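PDB 6LKY: putative isocitrate dehydrogenase, NAD-dependent from Methylococcus capsulatus, which probably catalyses the NAD-dependent oxidative decarboxylation of isocitrate, with the help of a magnesium ion. Local coordinates for residues A[97-102]-A[239-244]; A[152-157]-A[186-191]; A[286-289]-A[295-298]; A[57-62]-A[86-91]. The protein carries 1 engineered substitution. All blocks are in the same frame, centred on the assembly; numbering follows the deposited sequence.

Contact 1. Residues A[97-102]-A[239-244]; sequences AISFEG and GLIGGL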
loop_
_atom_site.group_PDB
_atom_site.type_symbol
_atom_site.label_atom_id
_atom_site.label_comp_id
_atom_site.label_asym_id
_atom_site.label_seq_id
_atom_site.Cartn_x
_atom_site.Cartn_y
_atom_site.Cartn_z
ATOM N N ALA A 97 0.043 13.414 8.885
ATOM C CA ALA A 97 0.292 13.919 7.535
ATOM C C ALA A 97 -0.666 15.088 7.314
ATOM O O ALA A 97 -1.872 14.882 7.124
ATOM C CB ALA A 97 0.112 12.831 6.475
ATOM N N ILE A 98 -0.134 16.307 7.410
ATOM C CA ILE A 98 -0.894 17.549 7.276
ATOM C C ILE A 98 -0.188 18.417 6.238
ATOM O O ILE A 98 1.014 18.676 6.358
ATOM C CB ILE A 98 -1.021 18.281 8.622
ATOM C CG1 ILE A 98 -1.525 17.302 9.686
ATOM C CG2 ILE A 98 -1.984 19.463 8.512
ATOM C CD1 ILE A 98 -1.560 17.856 11.074
ATOM N N SER A 99 -0.920 18.833 5.206
ATOM C CA SER A 99 -0.323 19.552 4.081
ATOM C C SER A 99 0.490 20.762 4.551
ATOM O O SER A 99 0.180 21.403 5.563
ATOM C CB SER A 99 -1.414 20.015 3.114
ATOM O OG SER A 99 -2.079 18.922 2.480
ATOM N N PHE A 100 1.572 21.040 3.822
ATOM C CA PHE A 100 2.398 22.229 4.011
ATOM C C PHE A 100 2.109 23.184 2.864
ATOM O O PHE A 100 2.291 22.820 1.696
ATOM C CB PHE A 100 3.891 21.898 4.023
ATOM C CG PHE A 100 4.344 21.133 5.226
ATOM C CD1 PHE A 100 4.240 19.751 5.263
ATOM C CD2 PHE A 100 4.897 21.792 6.312
ATOM C CE1 PHE A 100 4.660 19.041 6.368
ATOM C CE2 PHE A 100 5.326 21.083 7.423
ATOM C CZ PHE A 100 5.208 19.706 7.451
ATOM N N GLU A 101 1.647 24.389 3.193
ATOM C CA GLU A 101 1.434 25.408 2.171
ATOM C C GLU A 101 2.715 25.647 1.373
ATOM O O GLU A 101 3.800 25.803 1.939
ATOM C CB GLU A 101 0.954 26.706 2.822
ATOM C CG GLU A 101 0.522 27.768 1.824
ATOM C CD GLU A 101 0.105 29.063 2.496
ATOM O OE1 GLU A 101 0.116 29.124 3.747
ATOM O OE2 GLU A 101 -0.222 30.022 1.767
ATOM N N GLY A 102 2.593 25.639 0.052
ATOM C CA GLY A 102 3.703 25.917 -0.834
ATOM C C GLY A 102 4.281 24.712 -1.545
ATOM O O GLY A 102 5.121 24.893 -2.434
ATOM N N GLY A 239 3.849 10.706 0.698
ATOM C CA GLY A 239 3.849 11.087 -0.703
ATOM C C GLY A 239 2.822 12.160 -1.008
ATOM O O GLY A 239 3.099 13.107 -1.750
ATOM N N LEU A 240 1.624 12.027 -0.435
ATOM C CA LEU A 240 0.561 12.981 -0.753
ATOM C C LEU A 240 0.905 14.397 -0.308
ATOM O O LEU A 240 0.524 15.358 -0.984
ATOM C CB LEU A 240 -0.767 12.564 -0.121
ATOM C CG LEU A 240 -1.447 11.335 -0.728
ATOM C CD1 LEU A 240 -2.511 10.838 0.257
ATOM C CD2 LEU A 240 -2.038 11.614 -2.108
ATOM N N ILE A 241 1.605 14.563 0.817
ATOM C CA ILE A 241 1.888 15.921 1.294
ATOM C C ILE A 241 3.254 16.426 0.836
ATOM O O ILE A 241 3.695 17.492 1.278
ATOM C CB ILE A 241 1.747 16.051 2.821
ATOM C CG1 ILE A 241 2.860 15.302 3.556
ATOM C CG2 ILE A 241 0.351 15.622 3.289
ATOM C CD1 ILE A 241 2.951 15.709 5.007
ATOM N N GLY A 242 3.939 15.695 -0.034
ATOM C CA GLY A 242 5.153 16.215 -0.636
ATOM C C GLY A 242 6.412 15.434 -0.346
ATOM O O GLY A 242 7.487 15.853 -0.803
ATOM N N GLY A 243 6.363 14.335 0.393
ATOM C CA GLY A 243 7.464 13.389 0.408
ATOM C C GLY A 243 7.852 12.983 1.821
ATOM O O GLY A 243 7.457 13.578 2.808
ATOM N N LEU A 244 8.678 11.926 1.856
ATOM C CA LEU A 244 9.220 11.387 3.098
ATOM C C LEU A 244 10.115 12.382 3.812
ATOM O O LEU A 244 10.315 12.258 5.027
ATOM C CB LEU A 244 10.032 10.125 2.805
ATOM C CG LEU A 244 9.286 8.863 2.385
ATOM C CD1 LEU A 244 10.282 7.763 2.069
ATOM C CD2 LEU A 244 8.342 8.428 3.501
HETATM O O HOH W 1 1.890 19.599 1.510
#

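Contact 2. Residues A[152-157]-A[186-191]; sequences RIIRYA and LEIGRE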
loop_
_atom_site.group_PDB
_atom_site.type_symbol
_atom_site.label_atom_id
_atom_site.label_comp_id
_atom_site.label_asym_id
_atom_site.label_seq_id
_atom_site.Cartn_x
_atom_site.Cartn_y
_atom_site.Cartn_z
ATOM N N ARG A 152 -5.311 -2.481 22.751
ATOM C CA ARG A 152 -4.609 -1.281 23.178
ATOM C C ARG A 152 -4.369 -0.328 22.009
ATOM O O ARG A 152 -4.514 0.891 22.178
ATOM C CB ARG A 152 -3.309 -1.649 23.904
ATOM C CG ARG A 152 -2.243 -2.366 23.079
ATOM C CD ARG A 152 -1.003 -2.653 23.943
ATOM N NE ARG A 152 0.031 -3.372 23.202
ATOM C CZ ARG A 152 1.173 -3.796 23.737
ATOM N NH1 ARG A 152 1.429 -3.573 25.019
ATOM N NH2 ARG A 152 2.067 -4.430 22.986
ATOM N N ILE A 153 -4.068 -0.843 20.800
ATOM C CA ILE A 153 -3.849 0.104 19.698
ATOM C C ILE A 153 -5.161 0.778 19.285
ATOM O O ILE A 153 -5.182 1.978 18.963
ATOM C CB ILE A 153 -3.126 -0.553 18.494
ATOM C CG1 ILE A 153 -2.618 0.535 17.534
ATOM C CG2 ILE A 153 -4.024 -1.511 17.706
ATOM C CD1 ILE A 153 -1.560 1.459 18.150
ATOM N N ILE A 154 -6.281 0.050 19.319
ATOM C CA ILE A 154 -7.530 0.671 18.878
ATOM C C ILE A 154 -8.040 1.667 19.924
ATOM O O ILE A 154 -8.522 2.762 19.577
ATOM C CB ILE A 154 -8.578 -0.402 18.530
ATOM C CG1 ILE A 154 -8.134 -1.193 17.281
ATOM C CG2 ILE A 154 -9.969 0.255 18.314
ATOM C CD1 ILE A 154 -8.678 -2.638 17.208
ATOM N N ARG A 155 -7.927 1.326 21.219
ATOM C CA ARG A 155 -8.246 2.316 22.242
ATOM C C ARG A 155 -7.336 3.532 22.129
ATOM O O ARG A 155 -7.797 4.668 22.304
ATOM C CB ARG A 155 -8.140 1.709 23.643
ATOM C CG ARG A 155 -9.205 0.680 23.953
ATOM C CD ARG A 155 -9.488 0.589 25.436
ATOM N NE ARG A 155 -10.718 -0.158 25.675
ATOM C CZ ARG A 155 -10.741 -1.452 25.966
ATOM N NH1 ARG A 155 -9.598 -2.117 26.084
ATOM N NH2 ARG A 155 -11.899 -2.072 26.164
ATOM N N TYR A 156 -6.039 3.327 21.846
ATOM C CA TYR A 156 -5.162 4.480 21.661
ATOM C C TYR A 156 -5.670 5.372 20.543
ATOM O O TYR A 156 -5.630 6.600 20.664
ATOM C CB TYR A 156 -3.717 4.066 21.369
ATOM C CG TYR A 156 -2.783 5.271 21.302
ATOM C CD1 TYR A 156 -2.750 6.092 20.185
ATOM C CD2 TYR A 156 -1.960 5.594 22.371
ATOM C CE1 TYR A 156 -1.935 7.198 20.131
ATOM C CE2 TYR A 156 -1.124 6.694 22.321
ATOM C CZ TYR A 156 -1.124 7.494 21.203
ATOM O OH TYR A 156 -0.302 8.598 21.137
ATOM N N ALA A 157 -6.132 4.778 19.436
ATOM C CA ALA A 157 -6.607 5.597 18.323
ATOM C C ALA A 157 -7.837 6.418 18.724
ATOM O O ALA A 157 -7.933 7.607 18.403
ATOM C CB ALA A 157 -6.914 4.717 17.102
ATOM N N LEU A 186 -10.430 -6.447 13.243
ATOM C CA LEU A 186 -11.669 -5.752 12.890
ATOM C C LEU A 186 -12.766 -5.976 13.942
ATOM O O LEU A 186 -13.465 -5.037 14.343
ATOM C CB LEU A 186 -12.144 -6.230 11.515
ATOM C CG LEU A 186 -13.489 -5.678 11.029
ATOM C CD1 LEU A 186 -13.459 -4.156 10.951
ATOM C CD2 LEU A 186 -13.852 -6.265 9.680
ATOM N N GLU A 187 -12.948 -7.225 14.375
ATOM C CA GLU A 187 -13.988 -7.540 15.353
ATOM C C GLU A 187 -13.759 -6.796 16.664
ATOM O O GLU A 187 -14.691 -6.216 17.246
ATOM C CB GLU A 187 -14.020 -9.048 15.584
ATOM C CG GLU A 187 -14.959 -9.503 16.684
ATOM C CD GLU A 187 -14.663 -10.923 17.110
ATOM O OE1 GLU A 187 -14.728 -11.816 16.235
ATOM O OE2 GLU A 187 -14.349 -11.143 18.305
ATOM N N ILE A 188 -12.509 -6.792 17.138
ATOM C CA ILE A 188 -12.191 -6.046 18.348
ATOM C C ILE A 188 -12.441 -4.552 18.147
ATOM O O ILE A 188 -12.974 -3.875 19.039
ATOM C CB ILE A 188 -10.746 -6.342 18.778
ATOM C CG1 ILE A 188 -10.667 -7.769 19.334
ATOM C CG2 ILE A 188 -10.289 -5.309 19.769
ATOM C CD1 ILE A 188 -9.260 -8.320 19.485
ATOM N N GLY A 189 -12.069 -4.014 16.980
ATOM C CA GLY A 189 -12.327 -2.604 16.720
ATOM C C GLY A 189 -13.807 -2.257 16.763
ATOM O O GLY A 189 -14.199 -1.220 17.310
ATOM N N ARG A 190 -14.645 -3.108 16.166
ATOM C CA ARG A 190 -16.089 -2.880 16.212
ATOM C C ARG A 190 -16.610 -2.907 17.641
ATOM O O ARG A 190 -17.482 -2.109 18.005
ATOM C CB ARG A 190 -16.821 -3.911 15.355
ATOM C CG ARG A 190 -16.614 -3.648 13.885
ATOM C CD ARG A 190 -17.228 -4.697 13.005
ATOM N NE ARG A 190 -17.230 -4.218 11.629
ATOM C CZ ARG A 190 -17.484 -4.979 10.573
ATOM N NH1 ARG A 190 -17.742 -6.271 10.730
ATOM N NH2 ARG A 190 -17.472 -4.448 9.361
ATOM N N GLU A 191 -16.083 -3.808 18.472
ATOM C CA GLU A 191 -16.536 -3.839 19.860
ATOM C C GLU A 191 -16.111 -2.573 20.596
ATOM O O GLU A 191 -16.923 -1.934 21.274
ATOM C CB GLU A 191 -16.018 -5.096 20.561
ATOM C CG GLU A 191 -16.829 -6.334 20.200
ATOM C CD GLU A 191 -16.123 -7.651 20.521
ATOM O OE1 GLU A 191 -16.643 -8.706 20.092
ATOM O OE2 GLU A 191 -15.059 -7.640 21.187
#

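Contact 3. Residues A[286-289]-A[295-298]; sequences MMLE and DAAR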
loop_
_atom_site.group_PDB
_atom_site.type_symbol
_atom_site.label_atom_id
_atom_site.label_comp_id
_atom_site.label_asym_id
_atom_site.label_seq_id
_atom_site.Cartn_x
_atom_site.Cartn_y
_atom_site.Cartn_z
ATOM N N MET A 286 7.360 16.966 17.711
ATOM C CA MET A 286 6.494 15.998 18.387
ATOM C C MET A 286 7.084 15.602 19.733
ATOM O O MET A 286 6.358 15.473 20.730
ATOM C CB MET A 286 6.301 14.750 17.519
ATOM C CG MET A 286 5.563 14.953 16.209
ATOM S SD MET A 286 5.207 13.370 15.388
ATOM C CE MET A 286 3.848 12.792 16.403
ATOM N N MET A 287 8.408 15.413 19.775
ATOM C CA MET A 287 9.079 15.083 21.023
ATOM C C MET A 287 8.910 16.207 22.047
ATOM O O MET A 287 8.587 15.956 23.214
ATOM C CB MET A 287 10.561 14.815 20.757
ATOM C CG MET A 287 11.348 14.368 21.982
ATOM S SD MET A 287 13.031 13.838 21.593
ATOM C CE MET A 287 13.759 15.377 21.011
ATOM N N LEU A 288 9.114 17.459 21.620
ATOM C CA LEU A 288 8.979 18.583 22.548
ATOM C C LEU A 288 7.574 18.647 23.122
ATOM O O LEU A 288 7.398 18.809 24.335
ATOM C CB LEU A 288 9.332 19.910 21.863
ATOM C CG LEU A 288 10.809 20.131 21.508
ATOM C CD1 LEU A 288 11.123 21.602 21.263
ATOM C CD2 LEU A 288 11.717 19.556 22.573
ATOM N N GLU A 289 6.561 18.470 22.270
ATOM C CA GLU A 289 5.187 18.449 22.759
ATOM C C GLU A 289 4.984 17.344 23.786
ATOM O O GLU A 289 4.390 17.568 24.847
ATOM C CB GLU A 289 4.215 18.271 21.598
ATOM C CG GLU A 289 2.775 18.133 22.048
ATOM C CD GLU A 289 1.946 17.317 21.080
ATOM O OE1 GLU A 289 1.548 16.190 21.447
ATOM O OE2 GLU A 289 1.706 17.795 19.947
ATOM N N ASP A 295 4.736 24.970 23.448
ATOM C CA ASP A 295 4.970 26.235 22.760
ATOM C C ASP A 295 6.206 26.158 21.867
ATOM O O ASP A 295 6.194 26.645 20.730
ATOM C CB ASP A 295 5.105 27.368 23.773
ATOM C CG ASP A 295 5.532 28.654 23.123
ATOM O OD1 ASP A 295 4.735 29.191 22.320
ATOM O OD2 ASP A 295 6.684 29.090 23.369
ATOM N N ALA A 296 7.305 25.602 22.388
ATOM C CA ALA A 296 8.490 25.364 21.568
ATOM C C ALA A 296 8.176 24.477 20.365
ATOM O O ALA A 296 8.676 24.717 19.257
ATOM C CB ALA A 296 9.588 24.731 22.416
ATOM N N ALA A 297 7.374 23.426 20.575
ATOM C CA ALA A 297 6.950 22.569 19.468
ATOM C C ALA A 297 6.201 23.370 18.404
ATOM O O ALA A 297 6.462 23.237 17.198
ATOM C CB ALA A 297 6.082 21.427 20.001
ATOM N N ARG A 298 5.265 24.219 18.837
ATOM C CA ARG A 298 4.481 25.003 17.887
ATOM C C ARG A 298 5.358 26.011 17.152
ATOM O O ARG A 298 5.141 26.281 15.963
ATOM C CB ARG A 298 3.331 25.702 18.614
ATOM C CG ARG A 298 2.178 24.772 18.985
ATOM C CD ARG A 298 0.992 25.543 19.548
ATOM N NE ARG A 298 1.223 25.994 20.921
ATOM C CZ ARG A 298 0.767 25.371 22.006
ATOM N NH1 ARG A 298 0.046 24.261 21.893
ATOM N NH2 ARG A 298 1.031 25.862 23.211
#

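Contact 4. Residues A[57-62]-A[86-91]; sequences SIRANR and QALNLY. Engineered in segment 86-91: L88 (natural residue Phe).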
loop_
_atom_site.group_PDB
_atom_site.type_symbol
_atom_site.label_atom_id
_atom_site.label_comp_id
_atom_site.label_asym_id
_atom_site.label_seq_id
_atom_site.Cartn_x
_atom_site.Cartn_y
_atom_site.Cartn_z
ATOM N N SER A 57 20.362 3.148 28.256
ATOM C CA SER A 57 20.181 4.597 28.249
ATOM C C SER A 57 18.732 4.973 27.972
ATOM O O SER A 57 18.177 5.866 28.629
ATOM C CB SER A 57 21.112 5.234 27.216
ATOM O OG SER A 57 20.736 6.573 26.936
ATOM N N ILE A 58 18.100 4.316 26.991
ATOM C CA ILE A 58 16.712 4.662 26.690
ATOM C C ILE A 58 15.802 4.283 27.854
ATOM O O ILE A 58 14.884 5.028 28.207
ATOM C CB ILE A 58 16.233 4.013 25.376
ATOM C CG1 ILE A 58 17.131 4.432 24.214
ATOM C CG2 ILE A 58 14.781 4.429 25.097
ATOM C CD1 ILE A 58 16.887 3.664 22.929
ATOM N N ARG A 59 16.044 3.131 28.478
ATOM C CA ARG A 59 15.182 2.754 29.593
ATOM C C ARG A 59 15.404 3.637 30.807
ATOM O O ARG A 59 14.494 3.792 31.624
ATOM C CB ARG A 59 15.370 1.288 29.942
ATOM C CG ARG A 59 14.869 0.409 28.842
ATOM C CD ARG A 59 14.482 -0.950 29.330
ATOM N NE ARG A 59 15.521 -1.919 29.042
ATOM C CZ ARG A 59 15.294 -3.046 28.387
ATOM N NH1 ARG A 59 14.068 -3.309 27.963
ATOM N NH2 ARG A 59 16.287 -3.896 28.156
ATOM N N ALA A 60 16.598 4.211 30.953
ATOM C CA ALA A 60 16.824 5.169 32.030
ATOM C C ALA A 60 16.123 6.491 31.739
ATOM O O ALA A 60 15.406 7.022 32.591
ATOM C CB ALA A 60 18.328 5.389 32.248
ATOM N N ASN A 61 16.321 7.037 30.536
ATOM C CA ASN A 61 15.814 8.371 30.222
ATOM C C ASN A 61 14.335 8.396 29.852
ATOM O O ASN A 61 13.680 9.421 30.066
ATOM C CB ASN A 61 16.631 8.990 29.089
ATOM C CG ASN A 61 18.091 9.163 29.457
ATOM O OD1 ASN A 61 18.441 9.206 30.641
ATOM N ND2 ASN A 61 18.950 9.277 28.446
ATOM N N ARG A 62 13.819 7.331 29.231
ATOM C CA ARG A 62 12.426 7.143 28.815
ATOM C C ARG A 62 12.096 7.938 27.553
ATOM O O ARG A 62 10.973 7.816 27.057
ATOM C CB ARG A 62 11.390 7.518 29.894
ATOM C CG ARG A 62 11.521 6.803 31.245
ATOM C CD ARG A 62 12.002 5.347 31.147
ATOM N NE ARG A 62 10.998 4.387 30.667
ATOM C CZ ARG A 62 11.162 3.063 30.679
ATOM N NH1 ARG A 62 12.275 2.533 31.167
ATOM N NH2 ARG A 62 10.211 2.259 30.225
ATOM N N GLN A 86 9.738 -2.920 20.188
ATOM C CA GLN A 86 9.238 -4.067 20.946
ATOM C C GLN A 86 9.858 -4.166 22.337
ATOM O O GLN A 86 9.152 -4.464 23.306
ATOM C CB GLN A 86 9.482 -5.351 20.163
ATOM C CG GLN A 86 8.654 -5.399 18.886
ATOM C CD GLN A 86 8.982 -6.597 18.012
ATOM O OE1 GLN A 86 10.027 -7.222 18.160
ATOM N NE2 GLN A 86 8.094 -6.905 17.082
ATOM N N ALA A 87 11.169 -3.928 22.451
ATOM C CA ALA A 87 11.853 -3.995 23.742
ATOM C C ALA A 87 11.343 -2.924 24.705
ATOM O O ALA A 87 11.300 -3.149 25.920
ATOM C CB ALA A 87 13.364 -3.852 23.544
ATOM N N LEU A 88 10.924 -1.774 24.183
ATOM C CA LEU A 88 10.406 -0.694 25.008
ATOM C C LEU A 88 8.883 -0.653 25.047
ATOM O O LEU A 88 8.324 0.276 25.628
ATOM C CB LEU A 88 10.950 0.644 24.512
ATOM C CG LEU A 88 12.471 0.731 24.575
ATOM C CD1 LEU A 88 12.981 1.826 23.641
ATOM C CD2 LEU A 88 12.873 0.970 26.010
ATOM N N ASN A 89 8.205 -1.635 24.437
ATOM C CA ASN A 89 6.739 -1.708 24.446
ATOM C C ASN A 89 6.105 -0.437 23.878
ATOM O O ASN A 89 5.090 0.046 24.381
ATOM C CB ASN A 89 6.196 -1.993 25.854
ATOM C CG ASN A 89 6.785 -3.253 26.464
ATOM O OD1 ASN A 89 7.172 -4.194 25.754
ATOM N ND2 ASN A 89 6.871 -3.275 27.786
ATOM N N LEU A 90 6.687 0.099 22.802
ATOM C CA LEU A 90 6.164 1.319 22.180
ATOM C C LEU A 90 5.115 0.901 21.152
ATOM O O LEU A 90 5.355 0.872 19.945
ATOM C CB LEU A 90 7.294 2.132 21.551
ATOM C CG LEU A 90 8.553 2.292 22.407
ATOM C CD1 LEU A 90 9.695 2.939 21.616
ATOM C CD2 LEU A 90 8.214 3.121 23.658
ATOM N N TYR A 91 3.923 0.570 21.651
ATOM C CA TYR A 91 2.938 -0.106 20.823
ATOM C C TYR A 91 2.193 0.817 19.860
ATOM O O TYR A 91 1.601 0.317 18.897
ATOM C CB TYR A 91 1.955 -0.880 21.714
ATOM C CG TYR A 91 1.071 -0.014 22.573
ATOM C CD1 TYR A 91 -0.128 0.493 22.082
ATOM C CD2 TYR A 91 1.443 0.317 23.871
ATOM C CE1 TYR A 91 -0.935 1.293 22.860
ATOM C CE2 TYR A 91 0.641 1.116 24.662
ATOM C CZ TYR A 91 -0.546 1.601 24.153
ATOM O OH TYR A 91 -1.347 2.394 24.940
HETATM O O HOH W 2 11.628 -5.532 27.344
#

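Contact 1. Residues A[97-102]-A[239-244]
I241, the residue at which helix 227-240 leaves helical geometry, packs against the end of strand 92-98 and the bend after it, meeting A97 on the strand and S99 and F100 beyond. CD1 of I241 lies 4.0 Å from CE1 of F100, at the edge of the ring and near its plane. The same methyl rests 3.8 Å from the carbonyl O of I98. CG1 stands between the backbone N and the carbonyl carbon (chi1 70°), and this places CG2 beside the backbone N, where it faces CB of A97 at 4.2 Å. CG2 also comes within 3.9 Å of the backbone N of S99. A beta-branched residue suits the spot because its two arms serve two surfaces at once, while A97 is small enough to let CG2 close on the strand. V304 and I308 of helix 294-310 touch the F100 ring and R305 makes a cation-pi interaction with it. A Schellman motif ends helix 227-240, with G242 at positive phi, G242 N bonded to G239 O and G243 N to A238 O. An alanine in place of I241 would probably open a gap between the edge of F100 and A97, leaving that edge of the ring without its methyl neighbour. Polar groups meet through water 1, which accepts from F100 N at 2.7 Å and donates to I241 O at 2.8 Å. With no direct hydrogen bond between the segments, the helix end is held to the strand end and the loop after it by the fit of apolar groups and by one water between two backbones.

Contact 2. Residues A[152-157]-A[186-191]
The delta methyl of I154 lies against the backbone of G189, with CD1 of I154 3.7 Å from N of G189 and equally near its CA. The other branch shares the work, since CG2 of I154 reaches to 4.0 Å from CA of G189. Both arms thus rest on the same side of the glycine, where a bare stretch of backbone takes the place of a side chain. CG1 of I154 lies beside its own backbone N (chi1 -67°) and CG2 anti to that N, so the two branches spread across the neighbouring helix. At one flank, CG2 of I188 meets CD1 of I154 at 4.0 Å and closes the apolar patch. Glycine suits its place because a beta carbon on G189 would stand only 3.6 Å from CD1 of I154. Its absence lets the helices come near, with the CA atoms of I154 and G189 6.2 Å apart. F185 and I192 of helix 181-193 also touch I154. Helix 181-193 is the connection of a beta-alpha-beta crossover between the adjacent parallel strands 168-173 and 200-205, and I153 of helix 147-163 packs on strand 111-117 of the same sheet. The contact thus joins two neighbouring helices of this alpha/beta region. Charged groups stay on the periphery, where R155 forms a salt bridge with E195 and R190 another with D203. Between the two segments themselves the contact is wholly apolar in its side chains and has no hydrogen bond, which implies that its specificity comes from shape: a branched aliphatic knob set against a smooth glycine surface.

Contact 3. Residues A[286-289]-A[295-298]
This is helix-to-helix packing within a helical hairpin: helix 278-290 and helix 294-310 follow each other with only a short turn between them and lie side by side in roughly opposite directions. The closest approach of the backbones is at L288 and A297, whose CA atoms are 5.4 Å apart, a spacing that the small A297 makes possible. L288 supplies the bulk. Its CD1 touches CB of A296 at 3.7 Å, while its CB lies 4.0 Å from CB of A297. With CG beside the backbone N (chi1 -70°), the leucine carries its branched end along the flank of the partner helix to A296, leaving its stem to A297. The methyl of A297 fits between two successive residues of helix 278-290, for it also rests 3.8 Å from the backbone N of E289 and 4.0 Å from CB of the same residue. Alanine is apt at both positions, being apolar enough for a buried surface and small enough to let the helices draw close. E289 takes part through its beta carbon, and its chain continues in extended form, keeping the carboxylate at the exposed edge. Its OE2 stays 7.0 Å from NH1 of R298, too far for a salt bridge, although the opposite charges may attract weakly. No hydrogen bond passes between the segments. L288 and A296 both reach V29 in the loop before strand 31-35, whereas M286 packs on strands 248-252 and 257-261, and M287 on strands 63-66 and 257-261, so that helix 278-290 lies between the sheet and helix 294-310.

Contact 4. Residues A[57-62]-A[86-91]
L88, an engineered residue in place of the natural phenylalanine, meets I58 and R59 through its two methyls. Its CD1 presses on CG2 of I58 at 3.5 Å, tighter than usual for two methyl groups, with the two side chains crossing at about a right angle. The other branch, CD2, meets CG of R59 at 3.5 Å, so the arginine's aliphatic stem lies against this second methyl. With CG1 of I58 beside the backbone N (chi1 -58°), CG2 stands anti to that N and is turned to the leucine. An isoleucine suits this side of the helix, since it also touches T5 of strand 2-7. Helix 52-61 and helix 80-87 are thus joined in the part of the alpha/beta fold that precedes strand 92-98, with the side chain of I58 about 7 Å from that of K66, a residue that binds NAD. A Schellman motif closes helix 80-87, N89 having positive phi and its N bonding to Q86 O. Polar contact is looser. R59 bends at chi3 and brings NH1 to 3.4 Å from the carbonyl O of A87, at the edge of its guanidinium, but the angle is too poor for a hydrogen bond. Water 2 bridges the pair instead, donating to A87 O at 2.8 Å and accepting weakly from R59 NH1. Within segment 57-62, NH1 of R62 gives a short hydrogen bond of 2.6 Å to the carbonyl O of R59, in the plane of that carbonyl and on a lone pair. NE of R62 is bonded to the carbonyl O of D255.

From the N terminus, contact 4 closes first, joining the ends of helices 52-61 and 80-87 and closing a loop that contains strand 63-66. Contact 1 opens next, at the end of strand 92-98, and closes only 137 residues later, beyond helix 227-240. Contact 2 opens and closes inside that long loop, tying helix 147-163 to helix 181-193. Contact 3 follows as a short hairpin, and no two contacts cross. Contacts 4 and 2 touch although separate in sequence: Y91 packs against R152, I153 and Y156. Helix 294-310 relates contact 3 to contact 1, since its first turns form the hairpin and later residues cover F100. Contacts 1 and 2 both reach the second subunit.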